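Local atomic coordinates of putative oxidoreductase molybdopterin-binding subunit (Sulfolobus tokodaii, PDB entry 4ZOH), a protein that binds a molybdenum pterin cytosine dinucleotide cofactor and probably oxidises substrates such as aldehydes, as in the aldehyde oxidase and xanthine dehydrogenase family. Residues His189-Arg192 and Arg193-Asp197. Sequence-based numbering, arbitrary orientation.
Sequences HYLR and RNLVD
Tyr190 carries its CG trans to the backbone N (chi1 -179°), whereas in Asn194 the CG stands beside the backbone N (chi1 -70°); one helical turn apart, these two settings bring the amide over a face of the phenol ring. ND2 of Asn194 lies off-centre above that face, 3.4 Å from CE2 of Tyr190, with the amide and ring planes steeply inclined to one another. Arg193 meets the same ring at an edge: its chain bends at chi3 and folds back along the helix, laying NH2 near the ring plane, 4.1 Å from Tyr190 CD1, and one guanidinium face over the peptide between His189 and Tyr190. The backbone keeps the regular i to i+4 bonding of the helix, from Arg193 N to His189 O at 3.1 Å through Val196 N to Arg192 O at 2.8 Å. The extended Arg192 has CG2 of Val196 over the centre of its guanidinium, 3.7 Å from NH2, while Leu191 CD1 packs 4.2 Å from Leu195 CG. The helix links strands 179-183 and 204-207 in a beta-alpha-beta unit of the molybdopterin-binding region, and these leucines pack between both strands and helix 223-235. Tyr190 also meets the ring of Trp482 steeply, and its side chain is about 12 Å from the molybdenum atom. With an alanine in place of Tyr190, the Asn194 amide would probably lose the ring it lies over and be freer to turn, and a gap would open beside Trp482. Arg193 ties the helix within the chain, through a salt bridge to Asp477 and a bond to Gly478 O; Arg192, also bonded to Ile204 O and Glu202 O, reaches Asp430 of the second subunit, and each carboxylate probably stabilises its arginine's charge.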
ATOM      1  N   HIS A 189       2.986   3.976  18.952  1.00 20.37           N
ATOM      2  CA  HIS A 189       2.065   3.725  20.040  1.00 20.51           C
ATOM      3  C   HIS A 189       1.732   5.014  20.763  1.00 24.41           C
ATOM      4  O   HIS A 189       0.558   5.217  21.107  1.00 26.59           O
ATOM      5  CB  HIS A 189       2.652   2.660  20.970  1.00 19.25           C
ATOM      6  CG  HIS A 189       3.228   1.489  20.227  1.00 19.55           C
ATOM      7  ND1 HIS A 189       2.442   0.457  19.748  1.00 23.16           N
ATOM      8  CD2 HIS A 189       4.508   1.183  19.881  1.00 19.27           C
ATOM      9  CE1 HIS A 189       3.219  -0.438  19.139  1.00 23.47           C
ATOM     10  NE2 HIS A 189       4.474  -0.026  19.210  1.00 18.43           N
ATOM     11  N   TYR A 190       2.724   5.898  20.897  1.00 18.98           N
ATOM     12  CA  TYR A 190       2.532   7.218  21.494  1.00 21.16           C
ATOM     13  C   TYR A 190       1.728   8.173  20.597  1.00 20.72           C
ATOM     14  O   TYR A 190       0.782   8.822  21.052  1.00 20.98           O
ATOM     15  CB  TYR A 190       3.870   7.847  21.913  1.00 19.77           C
ATOM     16  CG  TYR A 190       3.737   9.189  22.563  1.00 20.57           C
ATOM     17  CD1 TYR A 190       2.986   9.357  23.749  1.00 22.28           C
ATOM     18  CD2 TYR A 190       4.389  10.285  22.020  1.00 23.31           C
ATOM     19  CE1 TYR A 190       2.868  10.623  24.337  1.00 25.10           C
ATOM     20  CE2 TYR A 190       4.293  11.546  22.589  1.00 25.39           C
ATOM     21  CZ  TYR A 190       3.545  11.698  23.755  1.00 25.90           C
ATOM     22  OH  TYR A 190       3.475  12.962  24.247  1.00 30.86           O
ATOM     23  N   LEU A 191       2.048   8.194  19.304  1.00 20.06           N
ATOM     24  CA  LEU A 191       1.210   8.904  18.348  1.00 20.69           C
ATOM     25  C   LEU A 191      -0.251   8.342  18.378  1.00 21.12           C
ATOM     26  O   LEU A 191      -1.194   9.085  18.338  1.00 21.09           O
ATOM     27  CB  LEU A 191       1.824   8.929  16.942  1.00 18.52           C
ATOM     28  CG  LEU A 191       0.973   9.542  15.833  1.00 18.73           C
ATOM     29  CD1 LEU A 191       0.840  11.042  16.234  1.00 18.60           C
ATOM     30  CD2 LEU A 191       1.715   9.456  14.512  1.00 17.15           C
ATOM     31  N   ARG A 192      -0.425   7.042  18.467  1.00 19.71           N
ATOM     32  CA  ARG A 192      -1.769   6.564  18.557  1.00 19.77           C
ATOM     33  C   ARG A 192      -2.527   7.145  19.806  1.00 21.35           C
ATOM     34  O   ARG A 192      -3.669   7.605  19.676  1.00 19.68           O
ATOM     35  CB  ARG A 192      -1.792   5.061  18.634  1.00 17.30           C
ATOM     36  CG  ARG A 192      -3.211   4.549  18.549  1.00 18.47           C
ATOM     37  CD  ARG A 192      -3.274   3.054  18.734  1.00 19.94           C
ATOM     38  NE  ARG A 192      -4.610   2.765  19.243  1.00 20.34           N
ATOM     39  CZ  ARG A 192      -4.946   2.810  20.544  1.00 21.54           C
ATOM     40  NH1 ARG A 192      -4.019   3.083  21.486  1.00 16.34           N
ATOM     41  NH2 ARG A 192      -6.232   2.582  20.905  1.00 19.95           N
ATOM     42  N   ARG A 193      -1.875   7.116  20.976  1.00 21.17           N
ATOM     43  CA  ARG A 193      -2.455   7.691  22.170  1.00 20.98           C
ATOM     44  C   ARG A 193      -2.791   9.164  21.958  1.00 21.90           C
ATOM     45  O   ARG A 193      -3.846   9.602  22.380  1.00 23.71           O
ATOM     46  CB  ARG A 193      -1.575   7.494  23.358  1.00 19.93           C
ATOM     47  CG  ARG A 193      -1.673   6.120  23.938  1.00 21.65           C
ATOM     48  CD  ARG A 193      -0.865   6.018  25.239  1.00 24.12           C
ATOM     49  NE  ARG A 193       0.605   6.159  25.027  1.00 23.34           N
ATOM     50  CZ  ARG A 193       1.430   5.165  24.634  1.00 22.80           C
ATOM     51  NH1 ARG A 193       0.976   3.954  24.324  1.00 19.34           N
ATOM     52  NH2 ARG A 193       2.732   5.388  24.536  1.00 25.77           N
ATOM     53  N   ASN A 194      -1.928   9.914  21.290  1.00 20.83           N
ATOM     54  CA  ASN A 194      -2.198  11.306  21.022  1.00 23.49           C
ATOM     55  C   ASN A 194      -3.424  11.454  20.112  1.00 25.34           C
ATOM     56  O   ASN A 194      -4.264  12.320  20.328  1.00 21.22           O
ATOM     57  CB  ASN A 194      -0.990  12.019  20.442  1.00 25.62           C
ATOM     58  CG  ASN A 194       0.131  12.190  21.465  1.00 31.12           C
ATOM     59  OD1 ASN A 194      -0.145  12.206  22.665  1.00 28.89           O
ATOM     60  ND2 ASN A 194       1.422  12.302  20.992  1.00 27.58           N
ATOM     61  N   LEU A 195      -3.522  10.629  19.088  1.00 22.96           N
ATOM     62  CA  LEU A 195      -4.674  10.746  18.215  1.00 23.57           C
ATOM     63  C   LEU A 195      -5.982  10.259  18.898  1.00 22.90           C
ATOM     64  O   LEU A 195      -6.998  10.887  18.747  1.00 27.47           O
ATOM     65  CB  LEU A 195      -4.428  10.057  16.879  1.00 20.01           C
ATOM     66  CG  LEU A 195      -3.283  10.568  16.034  1.00 19.68           C
ATOM     67  CD1 LEU A 195      -3.086   9.587  14.829  1.00 18.42           C
ATOM     68  CD2 LEU A 195      -3.507  12.045  15.601  1.00 17.50           C
ATOM     69  N   VAL A 196      -5.932   9.190  19.660  1.00 22.32           N
ATOM     70  CA  VAL A 196      -7.094   8.699  20.432  1.00 23.63           C
ATOM     71  C   VAL A 196      -7.631   9.861  21.317  1.00 26.46           C
ATOM     72  O   VAL A 196      -8.846  10.130  21.249  1.00 22.90           O
ATOM     73  CB  VAL A 196      -6.776   7.448  21.295  1.00 22.93           C
ATOM     74  CG1 VAL A 196      -7.939   7.098  22.298  1.00 21.09           C
ATOM     75  CG2 VAL A 196      -6.435   6.251  20.387  1.00 21.39           C
ATOM     76  N   ASP A 197      -6.717  10.546  22.047  1.00 23.96           N
ATOM     77  CA  ASP A 197      -7.032  11.641  22.945  1.00 26.98           C
ATOM     78  C   ASP A 197      -7.630  12.793  22.121  1.00 28.32           C
ATOM     79  O   ASP A 197      -8.623  13.380  22.534  1.00 29.04           O
ATOM     80  CB  ASP A 197      -5.856  12.220  23.751  1.00 24.81           C
ATOM     81  CG  ASP A 197      -5.296  11.277  24.764  1.00 29.02           C
ATOM     82  OD1 ASP A 197      -5.902  10.230  25.132  1.00 31.33           O
ATOM     83  OD2 ASP A 197      -4.186  11.599  25.234  1.00 36.52           O
TER